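PDB 4AJ9: catalase-3 from Neurospora crassa, which breaks down hydrogen peroxide to oxygen and water with a heme cofactor, probably protecting the cell from its toxic effects. Local coordinates for residues Gln356-Arg359 / His360-Pro363. Sequence-based numbering, arbitrary orientation. Where two conformers were deposited one is given.
Sequences QLNR and HRGP. With HEM (protoporphyrin IX containing Fe), chain Y.
Propionate oxygen O1D of the heme is gripped by two side chains of the heme pocket beside the His-360 ring: Gln-356 NE2 and, in the conformer described, Arg-359 NH2, each donating to O1D over 2.8 Å. Arg-359 NE also donates to O2D, at 2.9 Å, and the two bonds fix the guanidinium against the carboxylate, with O1D at its edge, near its plane. His-360 NE2 lies over one guanidinium face, while Gln-356 OE1, hydrogen-bonded to Ser-327 OG, approaches the imidazole edge, 3.5 Å from His-360 CD2. Near the end of the helix, His-360 N donates to Gln-356 O (2.8 Å). Arg-361 then leaves the helix with positive phi (48°), and its side chain, bent at chi2 (70°), folds back beside Asn-358, placing NH2 3.0 Å from Asn-358 OD1. A water donates to OD1 and accepts a weak hydrogen bond from Arg-361 NH1, whereas Asn-358 ND2 bonds Arg-58 O of a neighbouring subunit. With an alanine in place of Arg-361, this water is likely to be held less firmly and packing against Gln-385 of neighbouring subunits to be lost. Helix 343-360, which carries the probable axial ligand Tyr-352 one turn before Gln-356, here meets the chain just beyond helix 319-324 and leads into the loop before strand 390-391.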
loop_
_atom_site.group_PDB
_atom_site.type_symbol
_atom_site.label_atom_id
_atom_site.label_comp_id
_atom_site.label_asym_id
_atom_site.label_seq_id
_atom_site.Cartn_x
_atom_site.Cartn_y
_atom_site.Cartn_z
ATOM N N GLN C 356 -3.278 0.877 11.976
ATOM C CA GLN C 356 -4.367 0.949 11.000
ATOM C C GLN C 356 -3.835 1.273 9.607
ATOM O O GLN C 356 -4.399 0.858 8.602
ATOM C CB GLN C 356 -5.403 2.000 11.403
ATOM C CG GLN C 356 -6.025 1.773 12.781
ATOM C CD GLN C 356 -6.458 0.339 12.991
ATOM O OE1 GLN C 356 -6.846 -0.350 12.039
ATOM N NE2 GLN C 356 -6.384 -0.128 14.242
ATOM N N LEU C 357 -2.756 2.045 9.561
ATOM C CA LEU C 357 -2.107 2.366 8.304
ATOM C C LEU C 357 -1.608 1.103 7.620
ATOM O O LEU C 357 -1.623 1.008 6.393
ATOM C CB LEU C 357 -0.936 3.326 8.528
ATOM C CG LEU C 357 -1.262 4.705 9.078
ATOM C CD1 LEU C 357 0.017 5.423 9.523
ATOM C CD2 LEU C 357 -2.048 5.527 8.056
ATOM N N ASN C 358 -1.165 0.123 8.408
ATOM C CA ASN C 358 -0.731 -1.142 7.822
ATOM C C ASN C 358 -1.913 -1.984 7.357
ATOM O O ASN C 358 -1.957 -2.444 6.215
ATOM C CB ASN C 358 0.103 -1.968 8.808
ATOM C CG ASN C 358 0.765 -3.164 8.142
ATOM O OD1 ASN C 358 1.597 -2.994 7.259
ATOM N ND2 ASN C 358 0.394 -4.382 8.562
ATOM N N ARG C 359 -2.876 -2.177 8.247
ATOM C CA ARG C 359 -4.006 -3.034 7.933
ATOM C C ARG C 359 -4.846 -2.466 6.793
ATOM O O ARG C 359 -5.288 -3.206 5.912
ATOM C CB ARG C 359 -4.861 -3.249 9.177
ATOM C CG ARG C 359 -5.728 -4.482 9.108
ATOM C CD ARG C 359 -5.743 -5.186 10.457
ATOM N NE ARG C 359 -6.503 -4.449 11.463
ATOM C CZ ARG C 359 -7.828 -4.322 11.463
ATOM N NH1 ARG C 359 -8.553 -4.865 10.492
ATOM N NH2 ARG C 359 -8.428 -3.634 12.430
ATOM N N HIS C 360 -5.069 -1.153 6.808
ATOM C CA HIS C 360 -5.945 -0.522 5.819
ATOM C C HIS C 360 -5.227 0.181 4.672
ATOM O O HIS C 360 -5.872 0.719 3.769
ATOM C CB HIS C 360 -6.944 0.424 6.497
ATOM C CG HIS C 360 -7.939 -0.284 7.372
ATOM N ND1 HIS C 360 -8.962 -1.051 6.857
ATOM C CD2 HIS C 360 -8.058 -0.356 8.721
ATOM C CE1 HIS C 360 -9.677 -1.554 7.849
ATOM N NE2 HIS C 360 -9.150 -1.149 8.990
ATOM N N ARG C 361 -3.902 0.184 4.707
ATOM C CA ARG C 361 -3.101 0.803 3.638
ATOM C C ARG C 361 -3.550 2.210 3.231
ATOM O O ARG C 361 -3.632 2.528 2.042
ATOM C CB ARG C 361 -3.086 -0.092 2.393
ATOM C CG ARG C 361 -2.044 -1.195 2.418
ATOM C CD ARG C 361 -2.388 -2.281 3.433
ATOM N NE ARG C 361 -1.257 -3.176 3.680
ATOM C CZ ARG C 361 -0.088 -2.780 4.184
ATOM N NH1 ARG C 361 0.101 -1.508 4.501
ATOM N NH2 ARG C 361 0.878 -3.654 4.376
ATOM N N GLY C 362 -3.813 3.061 4.211
ATOM C CA GLY C 362 -4.324 4.385 3.930
ATOM C C GLY C 362 -4.824 5.030 5.206
ATOM O O GLY C 362 -5.074 4.351 6.191
ATOM N N PRO C 363 -4.960 6.356 5.189
ATOM C CA PRO C 363 -5.294 7.165 6.355
ATOM C C PRO C 363 -6.790 7.398 6.513
ATOM O O PRO C 363 -7.192 8.045 7.473
ATOM C CB PRO C 363 -4.598 8.489 6.033
ATOM C CG PRO C 363 -4.758 8.596 4.560
ATOM C CD PRO C 363 -4.622 7.196 4.029
HETATM C CHA HEM Y . -5.252 -5.427 19.223
HETATM C CHB HEM Y . -6.376 -5.579 23.956
HETATM C CHC HEM Y . -1.879 -4.129 25.026
HETATM C CHD HEM Y . -1.082 -3.148 20.350
HETATM C C1A HEM Y . -5.945 -5.643 20.401
HETATM C C2A HEM Y . -7.301 -6.165 20.531
HETATM C C3A HEM Y . -7.598 -6.219 21.842
HETATM C C4A HEM Y . -6.458 -5.715 22.581
HETATM C CMA HEM Y . -8.920 -6.703 22.487
HETATM C CAA HEM Y . -8.199 -6.625 19.352
HETATM C CBA HEM Y . -9.217 -5.558 18.963
HETATM C CGA HEM Y . -10.111 -6.124 17.891
HETATM O O1A HEM Y . -9.996 -5.695 16.717
HETATM O O2A HEM Y . -10.939 -7.019 18.209
HETATM C C1B HEM Y . -5.271 -5.142 24.661
HETATM C C2B HEM Y . -5.214 -4.898 26.092
HETATM C C3B HEM Y . -3.964 -4.518 26.397
HETATM C C4B HEM Y . -3.204 -4.483 25.163
HETATM C CMB HEM Y . -6.429 -5.098 27.028
HETATM C CAB HEM Y . -3.376 -4.105 27.768
HETATM C CBB HEM Y . -4.167 -3.611 28.728
HETATM C C1C HEM Y . -1.316 -3.663 23.863
HETATM C C2C HEM Y . -0.098 -2.874 23.755
HETATM C C3C HEM Y . 0.112 -2.635 22.458
HETATM C C4C HEM Y . -0.975 -3.214 21.712
HETATM C CMC HEM Y . 0.802 -2.454 24.933
HETATM C CAC HEM Y . 1.230 -1.812 21.805
HETATM C CBC HEM Y . 1.731 -0.760 22.456
HETATM C C1D HEM Y . -2.101 -3.673 19.612
HETATM C C2D HEM Y . -2.180 -3.594 18.176
HETATM C C3D HEM Y . -3.478 -4.306 17.825
HETATM C C4D HEM Y . -4.056 -4.734 19.079
HETATM C CMD HEM Y . -1.155 -2.929 17.233
HETATM C CAD HEM Y . -4.064 -4.507 16.418
HETATM C CBD HEM Y . -5.084 -3.395 16.202
HETATM C CGD HEM Y . -5.609 -3.462 14.793
HETATM O O1D HEM Y . -6.715 -2.922 14.549
HETATM O O2D HEM Y . -4.936 -4.080 13.929
HETATM N NA HEM Y . -5.472 -5.378 21.671
HETATM N NB HEM Y . -4.033 -4.873 24.135
HETATM N NC HEM Y . -1.823 -3.845 22.594
HETATM N ND HEM Y . -3.214 -4.338 20.110
HETATM FE FE HEM Y . -3.703 -4.529 22.147
HETATM O O HOH W 1 2.905 -0.565 6.227
#